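Local coordinates for protein similarities with probable monooxygenase (Photorhabdus luminescens, PDB 4HB9) that binds flavin-adenine dinucleotide and probably acts as a flavin-dependent monooxygenase of the aromatic ring hydroxylase type, at residues 218-229 / 239-250. Residues are numbered along the deposited sequence; the frame is centred on the assembly and turned at random.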
loop_
_atom_site.group_PDB
_atom_site.type_symbol
_atom_site.label_atom_id
_atom_site.label_comp_id
_atom_site.label_asym_id
_atom_site.label_seq_id
_atom_site.Cartn_x
_atom_site.Cartn_y
_atom_site.Cartn_z
ATOM N N ASP A 218 -0.113 -21.070 12.536
ATOM C CA ASP A 218 -0.766 -19.815 12.179
ATOM C C ASP A 218 -0.294 -18.738 13.120
ATOM O O ASP A 218 0.608 -18.967 13.941
ATOM C CB ASP A 218 -2.306 -19.999 12.132
ATOM C CG ASP A 218 -2.885 -20.667 13.385
ATOM O OD1 ASP A 218 -2.231 -20.774 14.425
ATOM O OD2 ASP A 218 -4.056 -21.075 13.300
ATOM N N TRP A 219 -0.828 -17.530 12.984
ATOM C CA TRP A 219 -0.220 -16.387 13.643
ATOM C C TRP A 219 -1.259 -15.296 13.822
ATOM O O TRP A 219 -2.148 -15.184 12.991
ATOM C CB TRP A 219 0.891 -15.871 12.731
ATOM C CG TRP A 219 1.862 -14.911 13.308
ATOM C CD1 TRP A 219 1.697 -13.570 13.479
ATOM C CD2 TRP A 219 3.193 -15.208 13.705
ATOM N NE1 TRP A 219 2.839 -13.016 13.998
ATOM C CE2 TRP A 219 3.780 -14.006 14.135
ATOM C CE3 TRP A 219 3.952 -16.379 13.739
ATOM C CZ2 TRP A 219 5.092 -13.941 14.590
ATOM C CZ3 TRP A 219 5.253 -16.309 14.178
ATOM C CH2 TRP A 219 5.812 -15.111 14.598
ATOM N N LEU A 220 -1.103 -14.464 14.840
ATOM C CA LEU A 220 -1.957 -13.259 14.998
ATOM C C LEU A 220 -1.091 -12.050 15.277
ATOM O O LEU A 220 -0.302 -12.023 16.252
ATOM C CB LEU A 220 -2.996 -13.413 16.090
ATOM C CG LEU A 220 -4.049 -12.297 16.166
ATOM C CD1 LEU A 220 -5.099 -12.410 15.051
ATOM C CD2 LEU A 220 -4.773 -12.369 17.497
ATOM N N PHE A 221 -1.192 -11.068 14.382
ATOM C CA PHE A 221 -0.424 -9.840 14.479
ATOM C C PHE A 221 -1.387 -8.752 14.957
ATOM O O PHE A 221 -2.514 -8.684 14.472
ATOM C CB PHE A 221 0.231 -9.493 13.133
ATOM C CG PHE A 221 0.979 -8.202 13.159
ATOM C CD1 PHE A 221 2.132 -8.075 13.928
ATOM C CD2 PHE A 221 0.509 -7.084 12.481
ATOM C CE1 PHE A 221 2.806 -6.868 14.002
ATOM C CE2 PHE A 221 1.184 -5.870 12.543
ATOM C CZ PHE A 221 2.345 -5.770 13.293
ATOM N N ILE A 222 -0.964 -7.934 15.917
ATOM C CA ILE A 222 -1.806 -6.856 16.449
ATOM C C ILE A 222 -1.072 -5.518 16.383
ATOM O O ILE A 222 0.053 -5.401 16.863
ATOM C CB ILE A 222 -2.196 -7.130 17.912
ATOM C CG1 ILE A 222 -2.970 -8.450 18.002
ATOM C CG2 ILE A 222 -3.024 -5.985 18.492
ATOM C CD1 ILE A 222 -3.216 -8.942 19.409
ATOM N N SER A 223 -1.715 -4.494 15.839
ATOM C CA SER A 223 -1.101 -3.169 15.804
ATOM C C SER A 223 -2.172 -2.121 15.842
ATOM O O SER A 223 -3.282 -2.406 16.321
ATOM C CB SER A 223 -0.203 -3.035 14.569
ATOM O OG SER A 223 0.566 -1.834 14.629
HETATM N N MSE A 224 -1.871 -0.915 15.345
HETATM C CA MSE A 224 -2.841 0.173 15.379
HETATM C C MSE A 224 -2.878 0.949 14.101
HETATM O O MSE A 224 -1.852 1.102 13.429
HETATM C CB MSE A 224 -2.477 1.107 16.537
HETATM C CG MSE A 224 -3.106 0.563 17.826
HETATM SE SE MSE A 224 -2.843 1.785 19.346
HETATM C CE MSE A 224 -3.831 3.311 18.626
ATOM N N TRP A 225 -4.066 1.416 13.748
ATOM C CA TRP A 225 -4.261 2.317 12.627
ATOM C C TRP A 225 -4.960 3.592 13.094
ATOM O O TRP A 225 -5.793 3.570 13.992
ATOM C CB TRP A 225 -5.189 1.712 11.603
ATOM C CG TRP A 225 -4.633 0.661 10.691
ATOM C CD1 TRP A 225 -3.343 0.466 10.318
ATOM C CD2 TRP A 225 -5.413 -0.323 9.989
ATOM N NE1 TRP A 225 -3.268 -0.611 9.443
ATOM C CE2 TRP A 225 -4.526 -1.106 9.235
ATOM C CE3 TRP A 225 -6.772 -0.630 9.954
ATOM C CZ2 TRP A 225 -4.966 -2.171 8.448
ATOM C CZ3 TRP A 225 -7.204 -1.670 9.146
ATOM C CH2 TRP A 225 -6.309 -2.416 8.414
ATOM N N ARG A 226 -4.679 4.677 12.398
ATOM C CA ARG A 226 -5.573 5.811 12.374
ATOM C C ARG A 226 -6.477 5.647 11.158
ATOM O O ARG A 226 -6.007 5.353 10.067
ATOM C CB ARG A 226 -4.760 7.097 12.395
ATOM C CG ARG A 226 -4.266 7.295 13.827
ATOM C CD ARG A 226 -3.589 8.578 14.053
ATOM N NE ARG A 226 -4.443 9.748 13.884
ATOM C CZ ARG A 226 -5.177 10.308 14.842
ATOM N NH1 ARG A 226 -5.259 9.748 16.049
ATOM N NH2 ARG A 226 -5.853 11.422 14.578
ATOM N N ALA A 227 -7.777 5.746 11.361
ATOM C CA ALA A 227 -8.732 5.442 10.307
ATOM C C ALA A 227 -10.071 6.117 10.562
ATOM O O ALA A 227 -10.371 6.475 11.682
ATOM C CB ALA A 227 -8.911 3.935 10.200
ATOM N N PRO A 228 -10.885 6.272 9.528
ATOM C CA PRO A 228 -12.178 6.895 9.718
ATOM C C PRO A 228 -13.208 6.000 10.444
ATOM O O PRO A 228 -13.305 4.807 10.193
ATOM C CB PRO A 228 -12.620 7.244 8.304
ATOM C CG PRO A 228 -11.803 6.408 7.389
ATOM C CD PRO A 228 -10.609 5.915 8.126
ATOM N N VAL A 229 -13.963 6.611 11.344
ATOM C CA VAL A 229 -15.022 5.930 12.085
ATOM C C VAL A 229 -16.094 5.476 11.100
ATOM O O VAL A 229 -16.506 4.333 11.123
ATOM C CB VAL A 229 -15.644 6.852 13.150
ATOM C CG1 VAL A 229 -16.887 6.221 13.790
ATOM C CG2 VAL A 229 -14.617 7.184 14.201
ATOM N N GLU A 239 -14.098 11.381 10.274
ATOM C CA GLU A 239 -13.789 11.440 11.691
ATOM C C GLU A 239 -12.714 10.396 12.018
ATOM O O GLU A 239 -12.973 9.193 12.010
ATOM C CB GLU A 239 -15.061 11.172 12.517
ATOM C CG GLU A 239 -14.843 11.180 14.013
ATOM C CD GLU A 239 -16.089 10.766 14.789
ATOM O OE1 GLU A 239 -17.167 10.562 14.175
ATOM O OE2 GLU A 239 -15.979 10.650 16.027
ATOM N N ILE A 240 -11.509 10.855 12.324
ATOM C CA ILE A 240 -10.379 9.930 12.467
ATOM C C ILE A 240 -10.224 9.502 13.925
ATOM O O ILE A 240 -10.244 10.343 14.828
ATOM C CB ILE A 240 -9.079 10.560 11.964
ATOM C CG1 ILE A 240 -9.266 11.075 10.532
ATOM C CG2 ILE A 240 -7.929 9.556 12.074
ATOM C CD1 ILE A 240 -9.619 10.018 9.500
ATOM N N ASP A 241 -10.095 8.198 14.148
ATOM C CA ASP A 241 -9.855 7.677 15.494
ATOM C C ASP A 241 -8.817 6.567 15.425
ATOM O O ASP A 241 -8.404 6.137 14.323
ATOM C CB ASP A 241 -11.165 7.169 16.098
ATOM C CG ASP A 241 -11.182 7.176 17.648
ATOM O OD1 ASP A 241 -10.174 7.514 18.318
ATOM O OD2 ASP A 241 -12.234 6.781 18.186
ATOM N N ASN A 242 -8.391 6.138 16.604
ATOM C CA ASN A 242 -7.501 5.010 16.778
ATOM C C ASN A 242 -8.270 3.696 16.705
ATOM O O ASN A 242 -9.348 3.549 17.319
ATOM C CB ASN A 242 -6.784 5.102 18.140
ATOM C CG ASN A 242 -6.034 6.408 18.328
ATOM O OD1 ASN A 242 -6.353 7.202 19.221
ATOM N ND2 ASN A 242 -5.039 6.636 17.509
ATOM N N PHE A 243 -7.709 2.756 15.941
ATOM C CA PHE A 243 -8.251 1.425 15.806
ATOM C C PHE A 243 -7.152 0.433 16.126
ATOM O O PHE A 243 -6.004 0.619 15.681
ATOM C CB PHE A 243 -8.734 1.174 14.368
ATOM C CG PHE A 243 -10.055 1.809 14.061
ATOM C CD1 PHE A 243 -11.224 1.065 14.083
ATOM C CD2 PHE A 243 -10.130 3.159 13.752
ATOM C CE1 PHE A 243 -12.448 1.646 13.826
ATOM C CE2 PHE A 243 -11.364 3.759 13.532
ATOM C CZ PHE A 243 -12.517 2.989 13.539
ATOM N N ILE A 244 -7.500 -0.629 16.857
ATOM C CA ILE A 244 -6.627 -1.793 16.912
ATOM C C ILE A 244 -6.853 -2.552 15.610
ATOM O O ILE A 244 -7.993 -2.728 15.160
ATOM C CB ILE A 244 -6.888 -2.686 18.148
ATOM C CG1 ILE A 244 -6.608 -1.883 19.410
ATOM C CG2 ILE A 244 -6.024 -3.943 18.099
ATOM C CD1 ILE A 244 -6.754 -2.648 20.711
ATOM N N VAL A 245 -5.769 -2.953 14.979
ATOM C CA VAL A 245 -5.864 -3.783 13.815
ATOM C C VAL A 245 -5.329 -5.138 14.199
ATOM O O VAL A 245 -4.284 -5.239 14.849
ATOM C CB VAL A 245 -5.156 -3.194 12.560
ATOM C CG1 VAL A 245 -3.750 -2.673 12.830
ATOM C CG2 VAL A 245 -5.124 -4.226 11.431
ATOM N N TRP A 246 -6.043 -6.179 13.802
ATOM C CA TRP A 246 -5.538 -7.557 13.956
ATOM C C TRP A 246 -5.473 -8.264 12.613
ATOM O O TRP A 246 -6.297 -8.024 11.703
ATOM C CB TRP A 246 -6.358 -8.351 14.960
ATOM C CG TRP A 246 -7.825 -8.421 14.686
ATOM C CD1 TRP A 246 -8.785 -7.586 15.179
ATOM C CD2 TRP A 246 -8.508 -9.344 13.825
ATOM N NE1 TRP A 246 -10.013 -7.936 14.699
ATOM C CE2 TRP A 246 -9.884 -9.011 13.866
ATOM C CE3 TRP A 246 -8.099 -10.416 13.037
ATOM C CZ2 TRP A 246 -10.839 -9.718 13.170
ATOM C CZ3 TRP A 246 -9.048 -11.105 12.320
ATOM C CH2 TRP A 246 -10.407 -10.755 12.385
ATOM N N VAL A 247 -4.482 -9.140 12.483
ATOM C CA VAL A 247 -4.295 -9.880 11.240
ATOM C C VAL A 247 -4.082 -11.342 11.566
ATOM O O VAL A 247 -3.108 -11.685 12.223
ATOM C CB VAL A 247 -3.099 -9.363 10.426
ATOM C CG1 VAL A 247 -3.059 -10.074 9.096
ATOM C CG2 VAL A 247 -3.188 -7.852 10.217
ATOM N N TYR A 248 -5.031 -12.181 11.180
ATOM C CA TYR A 248 -4.895 -13.621 11.395
ATOM C C TYR A 248 -4.284 -14.187 10.146
ATOM O O TYR A 248 -4.789 -13.936 9.053
ATOM C CB TYR A 248 -6.242 -14.306 11.685
ATOM C CG TYR A 248 -6.146 -15.816 11.726
ATOM C CD1 TYR A 248 -5.567 -16.487 12.810
ATOM C CD2 TYR A 248 -6.574 -16.564 10.671
ATOM C CE1 TYR A 248 -5.441 -17.864 12.814
ATOM C CE2 TYR A 248 -6.477 -17.941 10.666
ATOM C CZ TYR A 248 -5.909 -18.591 11.724
ATOM O OH TYR A 248 -5.821 -19.968 11.672
ATOM N N VAL A 249 -3.198 -14.939 10.321
ATOM C CA VAL A 249 -2.404 -15.481 9.191
ATOM C C VAL A 249 -2.319 -16.997 9.297
ATOM O O VAL A 249 -2.013 -17.515 10.358
ATOM C CB VAL A 249 -0.993 -14.870 9.165
ATOM C CG1 VAL A 249 -0.235 -15.278 7.923
ATOM C CG2 VAL A 249 -1.061 -13.363 9.238
ATOM N N ALA A 250 -2.633 -17.691 8.208
ATOM C CA ALA A 250 -2.626 -19.151 8.189
ATOM C C ALA A 250 -2.395 -19.667 6.797
ATOM O O ALA A 250 -2.367 -18.906 5.858
ATOM C CB ALA A 250 -3.960 -19.691 8.700
HETATM O O HOH W 1 -2.745 8.029 17.589
#
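Strands 218-228 and 240-250 run antiparallel with a strong twist, 143° between their directions, joined by paired backbone hydrogen bonds from Trp-219 with Val-249 to Ala-227 with Asp-241, plus a last one from Val-229 N to Glu-239 O at 2.8 Å. On the face carrying Trp-225, the indole lies across Val-245: CB stands over its middle and CG2 over the six-membered ring, 3.7 Å from the centroid and 14° off the normal. Val-245 CG1, wedged between its own backbone N and carbonyl carbon (chi1 47°), presses on the Ser-223 backbone, 3.4 Å from its C. Farther along, Ala-227 CB touches Phe-243 CD2 at 3.8 Å; the phenyl ring turns its edge to the backbone oxygens of Trp-225 and Ala-227, and Arg-189 adds a cation-pi contact. On the other face, Arg-226 lays its guanidinium over Ile-240 CG2, 3.7 Å from NH2. Its NH1 lies beside Asn-242 ND2; both are donors, and a water accepts from ND2 at 2.7 Å and weakly from NH1. At the far end Tyr-248 OH donates to Asp-218 OD2 at 2.6 Å, on its anti side, tilted somewhat out of the carboxylate plane; OD1 of this buried group is hydrogen-bonded to Ser-216 OG. In this beta hairpin Trp-225 touches FAD and Met-224 O is hydrogen-bonded to NE2 of FAD-binding His-46, consistent with the large beta sheet that covers the flavin active site in flavoproteins of the aromatic hydroxylase type.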